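Short-chain dehydrogenase/reductase SDR (Vibrio parahaemolyticus, PDB 3GUY) is probably an NAD(P)-dependent oxidoreductase of the short-chain dehydrogenase/reductase family, built on a Rossmann-type fold, whose substrate is not established. Local coordinates at residues Lys119-Ser130 and Lys164-Pro173; Val77-Phe85 and Leu99-Val110. The protein carries 2 engineered substitutions. All blocks are in the same frame, centred on the assembly; numbering follows the deposited sequence.

How the contacts relate
Both contacts build on one parallel sheet of the Rossmann-type domain. In contact 1 strand 124-128 meets strand 167-173; in contact 2 the end of strand 75-78 and the loop after it meet helix 93-118, which leads on to strand 124-128. Their centres lie about 16 Å apart, yet they touch. Val126 O probably accepts a hydrogen bond from His78 N at 2.7 Å. His78 O probably accepts one from Ile128 N at 2.9 Å, and Met127 CE packs on His78 CD2 at 3.7 Å. Ser130 of contact 1 and Asn103 of contact 2, with Tyr143 and Lys147 of helix 141-160, are consistent with the family's Asn-Ser-Tyr-Lys tetrad, so both contacts probably flank the active site.

Contact 1: Lys119-Ser130 and Lys164-Pro173; sequences KDQPVNVVMIMS and KPMKIIAVYP
Val125 is held to its neighbour strand at both backbone ends: its N donates to Lys167 O and its O accepts Ile169 N at 2.8 Å. The same alternation runs from Lys167 N on Val123 O to Met129 N on Val171 O, the last at 2.7 Å, and gives six backbone bonds in parallel register. One side-chain bond joins in: Lys167 and Asn124 lie side by side, NZ reaching Asn124 OD1 at 2.7 Å, tilted 19° from the carbonyl plane, while Lys167 also makes a cation-pi contact with Tyr214. These strands, with helix 141-160 between them, form a beta-alpha-beta unit of the Rossmann-type fold, and strand 214-222 extends the sheet beyond Ile169 and Val171. Apolar contacts occupy both faces. On one, Val126 CG1 crosses to Val171 CG2 at 3.5 Å and Ile128 CG2 meets Pro173 CG; on the other, Met127 CG touches Ile168 CG2 and Val125 CG2 meets Met166 CE at 3.7 Å. At the C-terminal end a bend in the Met129 chain (chi3 -74°) brings its methyl CE to 3.6 Å from Tyr172 CE1. Met129 SD lies obliquely to the same ring, a Met-aromatic contact. Ser130 O lies in the plane of the Tyr172 ring at its edge, 3.3 Å from CD1. The Ser130 hydroxyl, probably part of the catalytic tetrad by family resemblance, bonds to Ala132 N.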
ATOM      1  N   LYS D 119      14.240   3.556  24.354  1.00 35.29           N
ATOM      2  CA  LYS D 119      13.204   2.596  23.956  1.00 36.78           C
ATOM      3  C   LYS D 119      12.351   2.113  25.125  1.00 37.79           C
ATOM      4  O   LYS D 119      11.187   1.784  24.938  1.00 37.93           O
ATOM      5  CB  LYS D 119      13.772   1.409  23.167  1.00 36.77           C
ATOM      6  CG  LYS D 119      14.826   0.615  23.867  1.00 39.18           C
ATOM      7  CD  LYS D 119      15.204  -0.642  23.104  1.00 41.41           C
ATOM      8  CE  LYS D 119      16.412  -1.363  23.721  1.00 41.71           C
ATOM      9  NZ  LYS D 119      17.671  -0.566  23.670  1.00 45.32           N
ATOM     10  N   ASP D 120      12.931   2.036  26.323  1.00 39.18           N
ATOM     11  CA  ASP D 120      12.213   1.547  27.512  1.00 39.58           C
ATOM     12  C   ASP D 120      11.591   2.717  28.324  1.00 39.60           C
ATOM     13  O   ASP D 120      11.075   2.509  29.425  1.00 39.33           O
ATOM     14  CB  ASP D 120      13.155   0.709  28.388  1.00 40.29           C
ATOM     15  CG  ASP D 120      13.456  -0.681  27.804  1.00 43.02           C
ATOM     16  OD1 ASP D 120      12.728  -1.156  26.894  1.00 46.79           O
ATOM     17  OD2 ASP D 120      14.423  -1.333  28.276  1.00 44.80           O
ATOM     18  N   GLN D 121      11.644   3.932  27.762  1.00 39.08           N
ATOM     19  CA  GLN D 121      11.037   5.143  28.337  1.00 38.62           C
ATOM     20  C   GLN D 121       9.751   5.498  27.571  1.00 38.49           C
ATOM     21  O   GLN D 121       9.669   5.276  26.374  1.00 37.18           O
ATOM     22  CB  GLN D 121      11.986   6.339  28.212  1.00 38.79           C
ATOM     23  CG  GLN D 121      13.337   6.190  28.915  1.00 39.79           C
ATOM     24  CD  GLN D 121      13.231   6.226  30.435  1.00 42.27           C
ATOM     25  OE1 GLN D 121      12.289   6.787  31.009  1.00 45.52           O
ATOM     26  NE2 GLN D 121      14.209   5.619  31.095  1.00 44.56           N
ATOM     27  N   PRO D 122       8.750   6.062  28.256  1.00 38.33           N
ATOM     28  CA  PRO D 122       7.514   6.448  27.545  1.00 37.80           C
ATOM     29  C   PRO D 122       7.746   7.732  26.725  1.00 36.29           C
ATOM     30  O   PRO D 122       7.419   8.819  27.151  1.00 37.10           O
ATOM     31  CB  PRO D 122       6.507   6.648  28.682  1.00 38.07           C
ATOM     32  CG  PRO D 122       7.379   7.166  29.846  1.00 38.78           C
ATOM     33  CD  PRO D 122       8.748   6.490  29.673  1.00 38.91           C
ATOM     34  N   VAL D 123       8.372   7.601  25.573  1.00 34.09           N
ATOM     35  CA  VAL D 123       8.622   8.758  24.717  1.00 33.10           C
ATOM     36  C   VAL D 123       7.687   8.622  23.504  1.00 32.00           C
ATOM     37  O   VAL D 123       7.384   7.530  23.093  1.00 31.57           O
ATOM     38  CB  VAL D 123      10.107   8.851  24.278  1.00 32.73           C
ATOM     39  CG1 VAL D 123      10.346  10.086  23.371  1.00 32.49           C
ATOM     40  CG2 VAL D 123      11.005   8.937  25.476  1.00 33.02           C
ATOM     41  N   ASN D 124       7.175   9.736  23.009  1.00 31.87           N
ATOM     42  CA  ASN D 124       6.354   9.742  21.794  1.00 31.04           C
ATOM     43  C   ASN D 124       7.235  10.333  20.729  1.00 29.23           C
ATOM     44  O   ASN D 124       7.655  11.489  20.837  1.00 29.39           O
ATOM     45  CB  ASN D 124       5.077  10.605  21.953  1.00 31.46           C
ATOM     46  CG  ASN D 124       3.958   9.884  22.720  1.00 34.58           C
ATOM     47  OD1 ASN D 124       3.941   8.636  22.825  1.00 35.24           O
ATOM     48  ND2 ASN D 124       3.012  10.680  23.277  1.00 36.21           N
ATOM     49  N   VAL D 125       7.586   9.519  19.734  1.00 27.77           N
ATOM     50  CA  VAL D 125       8.412   9.986  18.656  1.00 27.07           C
ATOM     51  C   VAL D 125       7.497  10.316  17.492  1.00 25.87           C
ATOM     52  O   VAL D 125       6.840   9.444  16.958  1.00 26.37           O
ATOM     53  CB  VAL D 125       9.449   8.927  18.301  1.00 26.90           C
ATOM     54  CG1 VAL D 125      10.255   9.380  17.144  1.00 25.26           C
ATOM     55  CG2 VAL D 125      10.350   8.690  19.548  1.00 26.21           C
ATOM     56  N   VAL D 126       7.420  11.580  17.149  1.00 25.14           N
ATOM     57  CA  VAL D 126       6.560  12.030  16.092  1.00 25.06           C
ATOM     58  C   VAL D 126       7.406  12.182  14.835  1.00 24.58           C
ATOM     59  O   VAL D 126       8.167  13.145  14.676  1.00 23.03           O
ATOM     60  CB  VAL D 126       5.867  13.350  16.419  1.00 24.01           C
ATOM     61  CG1 VAL D 126       4.991  13.798  15.218  1.00 22.61           C
ATOM     62  CG2 VAL D 126       5.048  13.233  17.741  1.00 23.89           C
ATOM     63  N   MET D 127       7.223  11.251  13.907  1.00 25.69           N
ATOM     64  CA  MET D 127       7.965  11.315  12.636  1.00 24.64           C
ATOM     65  C   MET D 127       7.166  12.009  11.522  1.00 24.89           C
ATOM     66  O   MET D 127       6.193  11.477  11.006  1.00 23.56           O
ATOM     67  CB  MET D 127       8.383   9.908  12.252  1.00 26.00           C
ATOM     68  CG  MET D 127       9.323   9.214  13.290  1.00 28.73           C
ATOM     69  SD  MET D 127      11.036   9.899  13.426  1.00 22.73           S
ATOM     70  CE  MET D 127      11.369   9.740  11.614  1.00 27.57           C
ATOM     71  N   ILE D 128       7.590  13.200  11.116  1.00 24.93           N
ATOM     72  CA  ILE D 128       6.862  13.916  10.083  1.00 25.43           C
ATOM     73  C   ILE D 128       7.425  13.570   8.710  1.00 24.35           C
ATOM     74  O   ILE D 128       8.631  13.738   8.449  1.00 23.75           O
ATOM     75  CB  ILE D 128       6.844  15.415  10.309  1.00 27.00           C
ATOM     76  CG1 ILE D 128       6.213  15.714  11.701  1.00 28.24           C
ATOM     77  CG2 ILE D 128       6.089  16.111   9.189  1.00 26.75           C
ATOM     78  CD1 ILE D 128       6.252  17.133  12.045  1.00 29.22           C
ATOM     79  N   MET D 129       6.547  13.066   7.843  1.00 22.83           N
ATOM     80  CA  MET D 129       6.972  12.608   6.529  1.00 22.77           C
ATOM     81  C   MET D 129       6.298  13.527   5.511  1.00 22.39           C
ATOM     82  O   MET D 129       6.484  14.733   5.535  1.00 22.58           O
ATOM     83  CB  MET D 129       6.662  11.082   6.334  1.00 21.98           C
ATOM     84  CG  MET D 129       7.641  10.179   7.069  1.00 21.21           C
ATOM     85  SD  MET D 129       7.186   8.479   7.297  1.00 15.79           S
ATOM     86  CE  MET D 129       5.946   8.813   8.600  1.00 21.92           C
ATOM     87  N   SER D 130       5.491  12.974   4.633  1.00 21.94           N
ATOM     88  CA  SER D 130       4.856  13.750   3.580  1.00 22.35           C
ATOM     89  C   SER D 130       3.868  12.791   2.959  1.00 21.34           C
ATOM     90  O   SER D 130       3.996  11.547   3.128  1.00 21.59           O
ATOM     91  CB  SER D 130       5.883  14.194   2.527  1.00 22.77           C
ATOM     92  OG  SER D 130       5.262  14.356   1.260  1.00 23.81           O
ATOM     93  N   LYS D 164       6.946  -2.085  24.137  1.00 36.87           N
ATOM     94  CA  LYS D 164       7.788  -1.096  24.764  1.00 36.66           C
ATOM     95  C   LYS D 164       6.957   0.124  24.914  1.00 35.33           C
ATOM     96  O   LYS D 164       5.926   0.224  24.266  1.00 35.80           O
ATOM     97  CB  LYS D 164       9.049  -0.836  23.928  1.00 36.69           C
ATOM     98  CG  LYS D 164       9.873  -2.087  23.848  1.00 38.35           C
ATOM     99  CD  LYS D 164      11.374  -1.832  23.852  1.00 40.49           C
ATOM    100  CE  LYS D 164      12.123  -3.151  23.968  1.00 42.40           C
ATOM    101  NZ  LYS D 164      11.754  -4.080  22.881  1.00 45.14           N
ATOM    102  N   PRO D 165       7.357   1.019  25.815  1.00 33.92           N
ATOM    103  CA  PRO D 165       6.593   2.215  26.066  1.00 32.56           C
ATOM    104  C   PRO D 165       6.809   3.309  25.036  1.00 31.41           C
ATOM    105  O   PRO D 165       5.978   4.208  24.929  1.00 30.31           O
ATOM    106  CB  PRO D 165       7.101   2.679  27.424  1.00 33.23           C
ATOM    107  CG  PRO D 165       8.455   2.128  27.534  1.00 34.23           C
ATOM    108  CD  PRO D 165       8.505   0.881  26.735  1.00 33.98           C
ATOM    109  N   MET D 166       7.943   3.278  24.337  1.00 29.23           N
ATOM    110  CA  MET D 166       8.177   4.236  23.259  1.00 28.05           C
ATOM    111  C   MET D 166       7.193   3.876  22.113  1.00 26.70           C
ATOM    112  O   MET D 166       6.985   2.731  21.816  1.00 24.77           O
ATOM    113  CB  MET D 166       9.639   4.180  22.770  1.00 27.80           C
ATOM    114  CG  MET D 166       9.978   5.129  21.589  1.00 27.91           C
ATOM    115  SD  MET D 166      11.730   5.044  21.009  1.00 20.73           S
ATOM    116  CE  MET D 166      12.332   6.483  21.705  1.00 24.51           C
ATOM    117  N   LYS D 167       6.643   4.908  21.505  1.00 27.55           N
ATOM    118  CA  LYS D 167       5.693   4.788  20.408  1.00 27.12           C
ATOM    119  C   LYS D 167       6.118   5.697  19.275  1.00 24.56           C
ATOM    120  O   LYS D 167       6.663   6.747  19.512  1.00 24.24           O
ATOM    121  CB  LYS D 167       4.329   5.287  20.896  1.00 28.07           C
ATOM    122  CG  LYS D 167       3.446   4.192  21.388  1.00 32.75           C
ATOM    123  CD  LYS D 167       2.293   4.703  22.247  1.00 36.40           C
ATOM    124  CE  LYS D 167       1.822   6.125  21.945  1.00 37.57           C
ATOM    125  NZ  LYS D 167       1.890   6.920  23.211  1.00 38.21           N
ATOM    126  N   ILE D 168       5.823   5.306  18.043  1.00 22.16           N
ATOM    127  CA  ILE D 168       6.070   6.208  16.926  1.00 22.18           C
ATOM    128  C   ILE D 168       4.728   6.679  16.311  1.00 20.73           C
ATOM    129  O   ILE D 168       3.863   5.881  16.005  1.00 21.88           O
ATOM    130  CB  ILE D 168       6.946   5.535  15.837  1.00 22.03           C
ATOM    131  CG1 ILE D 168       8.344   5.212  16.368  1.00 21.81           C
ATOM    132  CG2 ILE D 168       7.112   6.458  14.642  1.00 22.26           C
ATOM    133  CD1 ILE D 168       9.159   4.305  15.418  1.00 22.27           C
ATOM    134  N   ILE D 169       4.601   7.983  16.148  1.00 22.01           N
ATOM    135  CA  ILE D 169       3.407   8.648  15.566  1.00 22.04           C
ATOM    136  C   ILE D 169       3.812   9.117  14.171  1.00 21.07           C
ATOM    137  O   ILE D 169       4.868   9.729  13.994  1.00 20.39           O
ATOM    138  CB  ILE D 169       2.931   9.877  16.383  1.00 21.48           C
ATOM    139  CG1 ILE D 169       2.799   9.538  17.886  1.00 24.62           C
ATOM    140  CG2 ILE D 169       1.609  10.527  15.798  1.00 20.34           C
ATOM    141  CD1 ILE D 169       2.033   8.375  18.152  1.00 26.56           C
ATOM    142  N   ALA D 170       3.026   8.715  13.178  1.00 20.85           N
ATOM    143  CA  ALA D 170       3.362   9.019  11.773  1.00 19.66           C
ATOM    144  C   ALA D 170       2.484  10.151  11.306  1.00 19.01           C
ATOM    145  O   ALA D 170       1.285  10.116  11.460  1.00 20.16           O
ATOM    146  CB  ALA D 170       3.180   7.779  10.875  1.00 19.51           C
ATOM    147  N   VAL D 171       3.086  11.177  10.752  1.00 18.77           N
ATOM    148  CA  VAL D 171       2.355  12.332  10.281  1.00 19.49           C
ATOM    149  C   VAL D 171       2.735  12.555   8.826  1.00 20.52           C
ATOM    150  O   VAL D 171       3.931  12.530   8.499  1.00 18.91           O
ATOM    151  CB  VAL D 171       2.748  13.601  11.081  1.00 19.13           C
ATOM    152  CG1 VAL D 171       1.912  14.762  10.625  1.00 20.24           C
ATOM    153  CG2 VAL D 171       2.671  13.331  12.637  1.00 18.78           C
ATOM    154  N   TYR D 172       1.715  12.767   7.976  1.00 20.96           N
ATOM    155  CA  TYR D 172       1.879  12.909   6.528  1.00 20.53           C
ATOM    156  C   TYR D 172       1.209  14.174   6.039  1.00 22.00           C
ATOM    157  O   TYR D 172       0.010  14.168   5.741  1.00 23.40           O
ATOM    158  CB  TYR D 172       1.285  11.717   5.763  1.00 21.81           C
ATOM    159  CG  TYR D 172       1.789  10.360   6.207  1.00 19.87           C
ATOM    160  CD1 TYR D 172       2.941   9.800   5.660  1.00 18.70           C
ATOM    161  CD2 TYR D 172       1.146   9.661   7.208  1.00 21.95           C
ATOM    162  CE1 TYR D 172       3.407   8.555   6.064  1.00 21.03           C
ATOM    163  CE2 TYR D 172       1.619   8.388   7.642  1.00 22.96           C
ATOM    164  CZ  TYR D 172       2.735   7.845   7.043  1.00 22.59           C
ATOM    165  OH  TYR D 172       3.194   6.632   7.501  1.00 21.27           O
ATOM    166  N   PRO D 173       1.955  15.283   6.006  1.00 22.50           N
ATOM    167  CA  PRO D 173       1.395  16.491   5.461  1.00 23.18           C
ATOM    168  C   PRO D 173       1.474  16.535   3.951  1.00 24.58           C
ATOM    169  O   PRO D 173       2.444  16.038   3.352  1.00 22.25           O
ATOM    170  CB  PRO D 173       2.263  17.599   6.042  1.00 23.39           C
ATOM    171  CG  PRO D 173       3.348  16.954   6.764  1.00 24.57           C
ATOM    172  CD  PRO D 173       3.177  15.508   6.800  1.00 22.06           C
TER

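Contact 2: Val77-Phe85 and Leu99-Val110; sequences VHSAGSGYF and LIENNLSSAINV
Asn103 OD1 accepts two hydrogen bonds, from Ser82 N at 3.2 Å across the contact and from Lys147 NZ of helix 141-160. The other end of the amide is held as well: ND2 donates to Ser82 O at 3.0 Å and, within the helix, to Leu99 O at 2.8 Å, which it meets on a lone pair. Both acceptors lie close to the amide plane, so the rotation of the group is well defined. Asn103 probably corresponds to the asparagine of the short-chain dehydrogenase tetrad, and His78-Gly81, starting on the last residue of the fourth strand of the Rossmann-type fold, probably takes the place of the family's Asn-Asn-Ala-Gly motif. A wider pi-type turn at 100-105 opens the helix here. Asn103 O keeps a long bond to Ala107 N and also accepts from a water that donates to Ala80 O and bonds His78 NE2; the water thereby ties strand end, loop and helix together.

Asn102, one residue earlier, sends ND2 almost straight to Ser82 OG (2.9 Å, N-H...O 166°), with the hydroxyl in its amide plane. Its backbone O receives Ser106 OG from above the carbonyl plane. Gly81 CA lies 3.3 Å from Asn103 OD1. Farther along, with CG anti to the backbone N (chi1 -179°), the His78 ring reaches toward the helix and NE2 comes 3.6 Å from Ala107 CA. Val110 CG2 approaches the ring obliquely, nearest ND1, and Ser106 OG sits at its edge in plane. At the other end of the loop, Leu99 CD1 lies against the loop backbone, 3.2 Å from Ser82 O and 4.0 Å from Tyr84 CB.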
ATOM      1  N   VAL D  77       9.886  15.396  18.158  1.00 26.09           N
ATOM      2  CA  VAL D  77       9.219  15.609  16.920  1.00 27.22           C
ATOM      3  C   VAL D  77      10.293  15.750  15.861  1.00 27.89           C
ATOM      4  O   VAL D  77      11.080  16.701  15.880  1.00 28.96           O
ATOM      5  CB  VAL D  77       8.337  16.833  16.939  1.00 27.60           C
ATOM      6  CG1 VAL D  77       7.760  17.083  15.543  1.00 24.47           C
ATOM      7  CG2 VAL D  77       7.232  16.655  17.994  1.00 27.04           C
ATOM      8  N   HIS D  78      10.313  14.832  14.914  1.00 26.95           N
ATOM      9  CA  HIS D  78      11.283  14.945  13.835  1.00 27.19           C
ATOM     10  C   HIS D  78      10.603  15.547  12.617  1.00 27.06           C
ATOM     11  O   HIS D  78       9.767  14.895  11.999  1.00 25.85           O
ATOM     12  CB  HIS D  78      11.906  13.570  13.528  1.00 26.78           C
ATOM     13  CG  HIS D  78      12.940  13.592  12.438  1.00 27.83           C
ATOM     14  ND1 HIS D  78      14.120  14.288  12.548  1.00 26.94           N
ATOM     15  CD2 HIS D  78      12.938  13.060  11.188  1.00 27.07           C
ATOM     16  CE1 HIS D  78      14.828  14.151  11.433  1.00 31.30           C
ATOM     17  NE2 HIS D  78      14.128  13.420  10.583  1.00 26.92           N
ATOM     18  N   SER D  79      10.950  16.786  12.301  1.00 28.16           N
ATOM     19  CA  SER D  79      10.418  17.508  11.146  1.00 28.66           C
ATOM     20  C   SER D  79      11.473  18.003  10.141  1.00 29.62           C
ATOM     21  O   SER D  79      11.130  18.726   9.188  1.00 30.95           O
ATOM     22  CB  SER D  79       9.511  18.668  11.584  1.00 29.83           C
ATOM     23  OG  SER D  79      10.230  19.878  11.881  1.00 31.94           O
ATOM     24  N   ALA D  80      12.730  17.601  10.320  1.00 29.60           N
ATOM     25  CA  ALA D  80      13.803  17.885   9.373  1.00 29.54           C
ATOM     26  C   ALA D  80      13.640  17.203   7.988  1.00 29.29           C
ATOM     27  O   ALA D  80      13.273  16.039   7.891  1.00 30.93           O
ATOM     28  CB  ALA D  80      15.158  17.446   9.991  1.00 29.57           C
ATOM     29  N   GLY D  81      13.972  17.914   6.929  1.00 28.80           N
ATOM     30  CA  GLY D  81      13.850  17.362   5.593  1.00 28.05           C
ATOM     31  C   GLY D  81      13.959  18.446   4.590  1.00 28.35           C
ATOM     32  O   GLY D  81      14.082  19.631   4.949  1.00 27.94           O
ATOM     33  N   SER D  82      13.918  18.054   3.327  1.00 26.95           N
ATOM     34  CA  SER D  82      14.033  19.013   2.241  1.00 27.01           C
ATOM     35  C   SER D  82      13.471  18.388   0.984  1.00 26.65           C
ATOM     36  O   SER D  82      13.240  17.193   0.945  1.00 26.57           O
ATOM     37  CB  SER D  82      15.479  19.451   2.054  1.00 27.10           C
ATOM     38  OG  SER D  82      16.323  18.421   1.534  1.00 28.45           O
ATOM     39  N   GLY D  83      13.183  19.230   0.004  1.00 26.23           N
ATOM     40  CA  GLY D  83      12.606  18.821  -1.244  1.00 26.84           C
ATOM     41  C   GLY D  83      13.597  18.992  -2.358  1.00 26.96           C
ATOM     42  O   GLY D  83      14.548  19.793  -2.277  1.00 28.10           O
ATOM     43  N   TYR D  84      13.398  18.209  -3.402  1.00 26.46           N
ATOM     44  CA  TYR D  84      14.065  18.443  -4.654  1.00 25.82           C
ATOM     45  C   TYR D  84      13.304  17.672  -5.691  1.00 25.98           C
ATOM     46  O   TYR D  84      12.890  16.533  -5.436  1.00 25.65           O
ATOM     47  CB  TYR D  84      15.510  17.977  -4.598  1.00 26.35           C
ATOM     48  CG  TYR D  84      16.267  18.110  -5.902  1.00 27.44           C
ATOM     49  CD1 TYR D  84      16.582  19.367  -6.427  1.00 27.15           C
ATOM     50  CD2 TYR D  84      16.731  16.983  -6.565  1.00 25.70           C
ATOM     51  CE1 TYR D  84      17.339  19.491  -7.612  1.00 27.39           C
ATOM     52  CE2 TYR D  84      17.468  17.078  -7.714  1.00 28.23           C
ATOM     53  CZ  TYR D  84      17.756  18.335  -8.255  1.00 27.65           C
ATOM     54  OH  TYR D  84      18.476  18.370  -9.394  1.00 28.34           O
ATOM     55  N   PHE D  85      13.121  18.262  -6.869  1.00 25.78           N
ATOM     56  CA  PHE D  85      12.154  17.722  -7.824  1.00 25.61           C
ATOM     57  C   PHE D  85      12.608  17.842  -9.276  1.00 26.89           C
ATOM     58  O   PHE D  85      13.624  18.467  -9.554  1.00 27.18           O
ATOM     59  CB  PHE D  85      10.872  18.481  -7.628  1.00 26.33           C
ATOM     60  CG  PHE D  85      10.367  18.447  -6.217  1.00 26.26           C
ATOM     61  CD1 PHE D  85       9.743  17.315  -5.741  1.00 25.53           C
ATOM     62  CD2 PHE D  85      10.536  19.544  -5.373  1.00 27.26           C
ATOM     63  CE1 PHE D  85       9.272  17.275  -4.421  1.00 28.50           C
ATOM     64  CE2 PHE D  85      10.084  19.514  -4.068  1.00 24.96           C
ATOM     65  CZ  PHE D  85       9.455  18.375  -3.590  1.00 27.49           C
ATOM     66  N   LEU D  99      19.434  15.259  -0.909  1.00 25.39           N
ATOM     67  CA  LEU D  99      18.081  14.838  -0.548  1.00 25.96           C
ATOM     68  C   LEU D  99      18.106  13.604   0.374  1.00 24.41           C
ATOM     69  O   LEU D  99      17.345  13.531   1.356  1.00 24.63           O
ATOM     70  CB  LEU D  99      17.271  14.531  -1.807  1.00 25.87           C
ATOM     71  CG  LEU D  99      15.759  14.490  -1.745  1.00 29.01           C
ATOM     72  CD1 LEU D  99      15.201  15.819  -1.219  1.00 26.15           C
ATOM     73  CD2 LEU D  99      15.252  14.121  -3.180  1.00 27.07           C
ATOM     74  N   ILE D 100      18.963  12.636   0.031  1.00 24.30           N
ATOM     75  CA  ILE D 100      19.121  11.413   0.799  1.00 23.98           C
ATOM     76  C   ILE D 100      19.625  11.729   2.202  1.00 24.56           C
ATOM     77  O   ILE D 100      19.083  11.256   3.207  1.00 24.62           O
ATOM     78  CB  ILE D 100      20.093  10.389   0.105  1.00 23.85           C
ATOM     79  CG1 ILE D 100      19.459   9.802  -1.176  1.00 26.01           C
ATOM     80  CG2 ILE D 100      20.376   9.228   1.060  1.00 23.20           C
ATOM     81  CD1 ILE D 100      20.389   9.039  -2.080  1.00 21.95           C
ATOM     82  N   GLU D 101      20.658  12.568   2.270  1.00 25.83           N
ATOM     83  CA  GLU D 101      21.223  12.989   3.559  1.00 25.78           C
ATOM     84  C   GLU D 101      20.217  13.715   4.442  1.00 24.66           C
ATOM     85  O   GLU D 101      20.038  13.347   5.612  1.00 23.78           O
ATOM     86  CB  GLU D 101      22.442  13.881   3.329  1.00 26.52           C
ATOM     87  CG  GLU D 101      23.622  13.142   2.709  1.00 29.83           C
ATOM     88  CD  GLU D 101      24.689  14.090   2.118  1.00 35.29           C
ATOM     89  OE1 GLU D 101      24.509  15.346   2.111  1.00 40.16           O
ATOM     90  OE2 GLU D 101      25.724  13.571   1.640  1.00 40.19           O
ATOM     91  N   ASN D 102      19.553  14.723   3.893  1.00 24.72           N
ATOM     92  CA  ASN D 102      18.630  15.565   4.672  1.00 25.05           C
ATOM     93  C   ASN D 102      17.338  14.861   5.109  1.00 25.83           C
ATOM     94  O   ASN D 102      16.702  15.297   6.088  1.00 27.54           O
ATOM     95  CB  ASN D 102      18.189  16.798   3.909  1.00 24.96           C
ATOM     96  CG  ASN D 102      19.307  17.775   3.586  1.00 27.95           C
ATOM     97  OD1 ASN D 102      20.431  17.666   4.084  1.00 30.39           O
ATOM     98  ND2 ASN D 102      18.999  18.724   2.666  1.00 27.41           N
ATOM     99  N   ASN D 103      16.890  13.834   4.362  1.00 24.75           N
ATOM    100  CA  ASN D 103      15.622  13.146   4.665  1.00 24.38           C
ATOM    101  C   ASN D 103      15.818  11.758   5.268  1.00 24.53           C
ATOM    102  O   ASN D 103      15.314  11.449   6.362  1.00 26.03           O
ATOM    103  CB  ASN D 103      14.749  13.041   3.416  1.00 23.12           C
ATOM    104  CG  ASN D 103      14.282  14.404   2.918  1.00 24.76           C
ATOM    105  OD1 ASN D 103      13.286  14.951   3.412  1.00 26.82           O
ATOM    106  ND2 ASN D 103      14.985  14.953   1.922  1.00 21.99           N
ATOM    107  N   LEU D 104      16.580  10.921   4.583  1.00 24.67           N
ATOM    108  CA  LEU D 104      16.713   9.534   5.003  1.00 24.22           C
ATOM    109  C   LEU D 104      17.792   9.373   6.077  1.00 24.02           C
ATOM    110  O   LEU D 104      17.566   8.731   7.093  1.00 24.34           O
ATOM    111  CB  LEU D 104      16.999   8.612   3.786  1.00 24.25           C
ATOM    112  CG  LEU D 104      17.155   7.102   4.088  1.00 24.79           C
ATOM    113  CD1 LEU D 104      15.989   6.575   4.943  1.00 23.46           C
ATOM    114  CD2 LEU D 104      17.353   6.279   2.720  1.00 20.79           C
ATOM    115  N   SER D 105      18.974   9.916   5.839  1.00 24.78           N
ATOM    116  CA  SER D 105      20.061   9.751   6.796  1.00 26.18           C
ATOM    117  C   SER D 105      19.647  10.406   8.123  1.00 26.35           C
ATOM    118  O   SER D 105      19.828   9.828   9.206  1.00 27.08           O
ATOM    119  CB  SER D 105      21.353  10.378   6.265  1.00 26.90           C
ATOM    120  OG  SER D 105      21.797   9.650   5.138  1.00 27.59           O
ATOM    121  N   SER D 106      19.064  11.593   8.018  1.00 25.84           N
ATOM    122  CA  SER D 106      18.704  12.379   9.198  1.00 25.49           C
ATOM    123  C   SER D 106      17.692  11.608  10.013  1.00 24.58           C
ATOM    124  O   SER D 106      17.842  11.490  11.224  1.00 23.46           O
ATOM    125  CB  SER D 106      18.179  13.754   8.814  1.00 25.88           C
ATOM    126  OG  SER D 106      16.838  13.727   8.302  1.00 28.63           O
ATOM    127  N   ALA D 107      16.691  11.035   9.325  1.00 23.41           N
ATOM    128  CA  ALA D 107      15.681  10.218   9.942  1.00 22.23           C
ATOM    129  C   ALA D 107      16.250   8.963  10.600  1.00 21.69           C
ATOM    130  O   ALA D 107      15.871   8.659  11.710  1.00 20.88           O
ATOM    131  CB  ALA D 107      14.553   9.841   8.948  1.00 21.63           C
ATOM    132  N   ILE D 108      17.165   8.263   9.939  1.00 20.12           N
ATOM    133  CA  ILE D 108      17.749   7.023  10.483  1.00 20.72           C
ATOM    134  C   ILE D 108      18.595   7.345  11.742  1.00 21.07           C
ATOM    135  O   ILE D 108      18.505   6.673  12.753  1.00 21.09           O
ATOM    136  CB  ILE D 108      18.670   6.310   9.436  1.00 18.87           C
ATOM    137  CG1 ILE D 108      17.844   5.611   8.362  1.00 19.94           C
ATOM    138  CG2 ILE D 108      19.543   5.279  10.139  1.00 22.01           C
ATOM    139  CD1 ILE D 108      18.707   5.175   7.126  1.00 17.39           C
ATOM    140  N   ASN D 109      19.408   8.384  11.650  1.00 23.74           N
ATOM    141  CA  ASN D 109      20.301   8.787  12.772  1.00 24.69           C
ATOM    142  C   ASN D 109      19.501   9.234  13.984  1.00 25.53           C
ATOM    143  O   ASN D 109      19.756   8.769  15.078  1.00 25.97           O
ATOM    144  CB  ASN D 109      21.211   9.917  12.357  1.00 24.68           C
ATOM    145  CG  ASN D 109      22.306   9.466  11.452  1.00 25.43           C
ATOM    146  OD1 ASN D 109      22.741   8.330  11.504  1.00 30.58           O
ATOM    147  ND2 ASN D 109      22.760  10.361  10.606  1.00 21.85           N
ATOM    148  N   VAL D 110      18.498  10.078  13.781  1.00 25.28           N
ATOM    149  CA  VAL D 110      17.614  10.463  14.910  1.00 25.32           C
ATOM    150  C   VAL D 110      16.836   9.323  15.498  1.00 24.93           C
ATOM    151  O   VAL D 110      16.896   9.116  16.708  1.00 25.32           O
ATOM    152  CB  VAL D 110      16.660  11.566  14.572  1.00 25.23           C
ATOM    153  CG1 VAL D 110      15.600  11.708  15.702  1.00 26.31           C
ATOM    154  CG2 VAL D 110      17.410  12.840  14.385  1.00 26.91           C
TER
HETATM  155  O   HOH W   1      13.344  12.978   7.716  1.00 34.84           O